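Local atomic coordinates of DUF917 domain-containing protein (Chromobacterium violaceum, PDB entry 2O3I), a protein that is of unknown function but belongs to the S-Me-THD-like (DUF917) family of proteins. Residues P7-P12 with L232-Q237; L13-C18 with E327-F332. The protein carries 2 engineered substitutions. All coordinates share one frame; numbering follows the deposited sequence.

Contact 1: residues P7-P12 with L232-Q237; sequences PSDLEP and LGRALQ
P12 and G233 bring two helices together in a close, partly buried helix-helix contact, where the N-terminal part of helix 10-19, with residues 7-9 leading into it, meets the last turns of helix 225-237. Their CA atoms are 4.0 Å apart. G233, having no side chain, meets the carbonyl directly: its CA lies 2.9 Å from P12 O, with an angle of 161° at the hydrogen, a CA-H...O contact.

The proline ring packs against the helix backbone, with R234 and Q237 beside it. P12 CB sits 3.5 Å from R234 N and meets the aliphatic part of R234 at CG. Q237, stretched out beyond CG, sets OE1 over one face of the ring, 3.5 Å from P12 CB, and brings NE2 to 3.8 Å from E11 CG. E11 turns its carboxylate elsewhere, to a salt bridge with R32.

The solvent-exposed R234 runs extended from CG to NE and presents NH2 edge-on to D9 OD1 at 3.3 Å, a nearly straight (168°) but weak hydrogen bond within a salt bridge. A water donates to D9 OD1 and accepts from R234 NE, joining the same two groups alongside the direct bridge, while D9 OD2 takes the backbone N of S6. The chemistry is thus mainly close backbone approach and proline packing, to which a weak salt bridge at an exposed arginine probably adds little.

Contact 2: residues L13-C18 with E327-F332; sequences LLQGAC and EGQHVF
V331 and Q15 meet where the irregular loop that leads from strand 319-324 to helix 334-337 packs on helix 10-19, joining the C-terminal part of the chain to its N-terminal part. V331 is the loop's main projection toward the helix. Its CG2 reaches the backbone, 3.3 Å from Q15 O, and also faces C18 CB at 4.2 Å. The thiol comes from the next turn: C18 SG, anti to its own backbone N (chi1 177°), extends to the loop main chain and rests 3.6 Å from F332 C. D336 and S333 also touch C18.

Q15 and Q329 approach from opposite directions. Q329 folds back on its own loop: a bend at chi2 (54°) brings NE2 within 2.7 Å of V331 O, a hydrogen bond on a lone pair in the carbonyl plane, though bent to 135° at the hydrogen. Its OE1 accepts from R32, so both ends of this amide are held. Q329 CG also lies over one face of the F332 ring, toward the rim. The arrangement is that of an irregular connection between strand and helix, braced internally by a side-chain-to-main-chain bond and packed through a branched apolar residue onto the buried part of helix 10-19.

In the fold
Contacts 1 and 2 use successive parts of helix 10-19: its N-terminal part meets helix 225-237, and the turns that follow meet the loop 327-332. Their centres are about 9 Å apart. Contact 1 is only partly buried and combines tight backbone packing with a weak salt bridge and one bridging water; contact 2 is buried, joining apolar and thiol packing to amide groups. L236 links them, its CD1 touching V331 CG1 and its CD2 the H330 ring, while L232 packs on G16 O. R32 serves both, pairing with E11 and with Q329.

Contact 1: residues P7-P12 with L232-Q237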
loop_
_atom_site.group_PDB
_atom_site.type_symbol
_atom_site.label_atom_id
_atom_site.label_comp_id
_atom_site.label_asym_id
_atom_site.label_seq_id
_atom_site.Cartn_x
_atom_site.Cartn_y
_atom_site.Cartn_z
ATOM N N PRO A 7 30.166 19.971 -7.281
ATOM C CA PRO A 7 30.341 18.522 -7.143
ATOM C C PRO A 7 31.356 18.135 -6.061
ATOM O O PRO A 7 31.113 17.224 -5.275
ATOM C CB PRO A 7 30.785 18.101 -8.537
ATOM C CG PRO A 7 29.996 19.051 -9.418
ATOM C CD PRO A 7 30.177 20.374 -8.700
ATOM N N SER A 8 32.477 18.844 -6.008
ATOM C CA SER A 8 33.514 18.539 -5.025
ATOM C C SER A 8 33.074 18.773 -3.578
ATOM O O SER A 8 33.737 18.331 -2.644
ATOM C CB SER A 8 34.776 19.345 -5.324
ATOM O OG SER A 8 34.547 20.723 -5.133
ATOM N N ASP A 9 31.950 19.456 -3.390
ATOM C CA ASP A 9 31.439 19.700 -2.041
ATOM C C ASP A 9 30.591 18.529 -1.522
ATOM O O ASP A 9 30.313 18.441 -0.329
ATOM C CB ASP A 9 30.577 20.964 -2.004
ATOM C CG ASP A 9 31.373 22.227 -2.237
ATOM O OD1 ASP A 9 32.555 22.271 -1.833
ATOM O OD2 ASP A 9 30.805 23.183 -2.812
ATOM N N LEU A 10 30.181 17.635 -2.415
ATOM C CA LEU A 10 29.346 16.512 -2.012
ATOM C C LEU A 10 30.057 15.496 -1.123
ATOM O O LEU A 10 29.438 14.901 -0.242
ATOM C CB LEU A 10 28.767 15.807 -3.248
ATOM C CG LEU A 10 27.910 16.678 -4.174
ATOM C CD1 LEU A 10 27.373 15.834 -5.299
ATOM C CD2 LEU A 10 26.755 17.309 -3.388
ATOM N N GLU A 11 31.354 15.303 -1.347
ATOM C CA GLU A 11 32.115 14.340 -0.555
ATOM C C GLU A 11 32.224 14.774 0.904
ATOM O O GLU A 11 31.960 13.983 1.811
ATOM C CB GLU A 11 33.507 14.124 -1.160
ATOM C CG GLU A 11 34.466 13.334 -0.280
ATOM C CD GLU A 11 33.991 11.915 0.036
ATOM O OE1 GLU A 11 34.633 11.255 0.878
ATOM O OE2 GLU A 11 32.990 11.452 -0.549
ATOM N N PRO A 12 32.624 16.032 1.156
ATOM C CA PRO A 12 32.716 16.431 2.565
ATOM C C PRO A 12 31.337 16.544 3.211
ATOM O O PRO A 12 31.172 16.302 4.409
ATOM C CB PRO A 12 33.441 17.779 2.499
ATOM C CG PRO A 12 33.080 18.308 1.149
ATOM C CD PRO A 12 33.179 17.073 0.273
ATOM N N LEU A 232 31.922 20.349 8.905
ATOM C CA LEU A 232 32.571 19.234 9.594
ATOM C C LEU A 232 33.248 18.313 8.580
ATOM O O LEU A 232 34.379 17.845 8.790
ATOM C CB LEU A 232 31.554 18.436 10.415
ATOM C CG LEU A 232 32.010 17.059 10.919
ATOM C CD1 LEU A 232 33.217 17.216 11.827
ATOM C CD2 LEU A 232 30.871 16.372 11.663
ATOM N N GLY A 233 32.539 18.056 7.485
ATOM C CA GLY A 233 33.058 17.194 6.441
ATOM C C GLY A 233 34.365 17.709 5.872
ATOM O O GLY A 233 35.293 16.939 5.631
ATOM N N ARG A 234 34.434 19.015 5.647
ATOM C CA ARG A 234 35.643 19.624 5.120
ATOM C C ARG A 234 36.808 19.385 6.076
ATOM O O ARG A 234 37.912 19.058 5.645
ATOM C CB ARG A 234 35.425 21.127 4.901
ATOM C CG ARG A 234 34.671 21.442 3.613
ATOM C CD ARG A 234 34.306 22.918 3.494
ATOM N NE ARG A 234 33.743 23.206 2.176
ATOM C CZ ARG A 234 33.233 24.377 1.810
ATOM N NH1 ARG A 234 33.203 25.391 2.664
ATOM N NH2 ARG A 234 32.762 24.536 0.583
ATOM N N ALA A 235 36.559 19.538 7.371
ATOM C CA ALA A 235 37.607 19.333 8.361
ATOM C C ALA A 235 38.036 17.862 8.388
ATOM O O ALA A 235 39.206 17.552 8.599
ATOM C CB ALA A 235 37.115 19.767 9.735
ATOM N N LEU A 236 37.081 16.961 8.162
ATOM C CA LEU A 236 37.367 15.530 8.153
ATOM C C LEU A 236 38.210 15.170 6.937
ATOM O O LEU A 236 39.239 14.484 7.047
ATOM C CB LEU A 236 36.061 14.727 8.123
ATOM C CG LEU A 236 35.268 14.699 9.438
ATOM C CD1 LEU A 236 33.903 14.107 9.206
ATOM C CD2 LEU A 236 36.033 13.899 10.484
ATOM N N GLN A 237 37.760 15.643 5.778
ATOM C CA GLN A 237 38.436 15.380 4.521
ATOM C C GLN A 237 39.856 15.953 4.550
ATOM O O GLN A 237 40.790 15.345 4.023
ATOM C CB GLN A 237 37.615 15.993 3.381
ATOM C CG GLN A 237 38.165 15.783 1.982
ATOM C CD GLN A 237 37.278 16.420 0.909
ATOM O OE1 GLN A 237 36.611 17.429 1.149
ATOM N NE2 GLN A 237 37.286 15.841 -0.281
HETATM O O HOH W 1 34.593 21.567 -0.113
#

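Contact 2: residues L13-C18 with E327-F332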
loop_
_atom_site.group_PDB
_atom_site.type_symbol
_atom_site.label_atom_id
_atom_site.label_comp_id
_atom_site.label_asym_id
_atom_site.label_seq_id
_atom_site.Cartn_x
_atom_site.Cartn_y
_atom_site.Cartn_z
ATOM N N LEU A 13 30.353 16.915 2.402
ATOM C CA LEU A 13 28.979 17.076 2.860
ATOM C C LEU A 13 28.400 15.764 3.371
ATOM O O LEU A 13 27.758 15.716 4.417
ATOM C CB LEU A 13 28.109 17.604 1.710
ATOM C CG LEU A 13 26.603 17.727 1.953
ATOM C CD1 LEU A 13 26.320 18.608 3.164
ATOM C CD2 LEU A 13 25.952 18.298 0.709
ATOM N N LEU A 14 28.619 14.695 2.621
ATOM C CA LEU A 14 28.094 13.407 3.021
ATOM C C LEU A 14 28.838 12.882 4.241
ATOM O O LEU A 14 28.241 12.227 5.089
ATOM C CB LEU A 14 28.162 12.422 1.848
ATOM C CG LEU A 14 29.502 12.066 1.212
ATOM C CD1 LEU A 14 30.098 10.838 1.910
ATOM C CD2 LEU A 14 29.271 11.774 -0.279
ATOM N N GLN A 15 30.130 13.191 4.337
ATOM C CA GLN A 15 30.939 12.750 5.472
ATOM C C GLN A 15 30.411 13.356 6.763
ATOM O O GLN A 15 30.181 12.650 7.750
ATOM C CB GLN A 15 32.399 13.175 5.305
ATOM C CG GLN A 15 33.158 12.467 4.197
ATOM C CD GLN A 15 34.422 11.795 4.703
ATOM O OE1 GLN A 15 35.371 11.585 3.947
ATOM N NE2 GLN A 15 34.434 11.442 5.984
ATOM N N GLY A 16 30.230 14.675 6.742
ATOM C CA GLY A 16 29.738 15.381 7.908
ATOM C C GLY A 16 28.337 14.934 8.263
ATOM O O GLY A 16 28.032 14.718 9.435
ATOM N N ALA A 17 27.492 14.789 7.244
ATOM C CA ALA A 17 26.103 14.373 7.431
ATOM C C ALA A 17 26.019 12.971 8.018
ATOM O O ALA A 17 25.095 12.667 8.776
ATOM C CB ALA A 17 25.338 14.436 6.096
ATOM N N CYS A 18 26.978 12.124 7.650
ATOM C CA CYS A 18 27.032 10.754 8.151
ATOM C C CYS A 18 27.245 10.799 9.666
ATOM O O CYS A 18 26.568 10.092 10.416
ATOM C CB CYS A 18 28.176 9.984 7.477
ATOM S SG CYS A 18 28.414 8.263 8.070
ATOM N N GLU A 327 44.221 7.036 10.587
ATOM C CA GLU A 327 44.259 7.697 9.288
ATOM C C GLU A 327 43.184 7.069 8.414
ATOM O O GLU A 327 43.067 5.847 8.344
ATOM C CB GLU A 327 45.629 7.508 8.631
ATOM C CG GLU A 327 46.815 7.958 9.486
ATOM C CD GLU A 327 47.011 9.469 9.516
ATOM O OE1 GLU A 327 47.870 9.936 10.297
ATOM O OE2 GLU A 327 46.319 10.187 8.761
ATOM N N GLY A 328 42.389 7.903 7.757
ATOM C CA GLY A 328 41.345 7.374 6.899
ATOM C C GLY A 328 39.945 7.709 7.371
ATOM O O GLY A 328 39.757 8.583 8.215
ATOM N N GLN A 329 38.961 7.006 6.821
ATOM C CA GLN A 329 37.563 7.221 7.168
ATOM C C GLN A 329 37.380 7.193 8.679
ATOM O O GLN A 329 37.660 6.192 9.332
ATOM C CB GLN A 329 36.689 6.151 6.508
ATOM C CG GLN A 329 35.191 6.438 6.565
ATOM C CD GLN A 329 34.834 7.807 6.011
ATOM O OE1 GLN A 329 35.192 8.147 4.882
ATOM N NE2 GLN A 329 34.122 8.599 6.805
ATOM N N HIS A 330 36.901 8.306 9.224
ATOM C CA HIS A 330 36.685 8.445 10.658
ATOM C C HIS A 330 35.235 8.221 11.067
ATOM O O HIS A 330 34.972 7.763 12.182
ATOM C CB HIS A 330 37.126 9.840 11.115
ATOM C CG HIS A 330 38.567 10.142 10.836
ATOM N ND1 HIS A 330 39.602 9.404 11.371
ATOM C CD2 HIS A 330 39.147 11.108 10.081
ATOM C CE1 HIS A 330 40.756 9.901 10.959
ATOM N NE2 HIS A 330 40.506 10.935 10.176
ATOM N N VAL A 331 34.303 8.552 10.170
ATOM C CA VAL A 331 32.871 8.410 10.443
ATOM C C VAL A 331 32.173 7.329 9.607
ATOM O O VAL A 331 32.415 7.177 8.407
ATOM C CB VAL A 331 32.133 9.764 10.256
ATOM C CG1 VAL A 331 32.777 10.814 11.140
ATOM C CG2 VAL A 331 32.160 10.202 8.784
ATOM N N PHE A 332 31.294 6.581 10.266
ATOM C CA PHE A 332 30.576 5.490 9.623
ATOM C C PHE A 332 29.139 5.385 10.111
ATOM O O PHE A 332 28.844 5.649 11.277
ATOM C CB PHE A 332 31.245 4.150 9.945
ATOM C CG PHE A 332 32.622 3.985 9.383
ATOM C CD1 PHE A 332 32.819 3.267 8.204
ATOM C CD2 PHE A 332 33.728 4.500 10.052
ATOM C CE1 PHE A 332 34.099 3.062 7.696
ATOM C CE2 PHE A 332 35.015 4.303 9.556
ATOM C CZ PHE A 332 35.203 3.582 8.376
#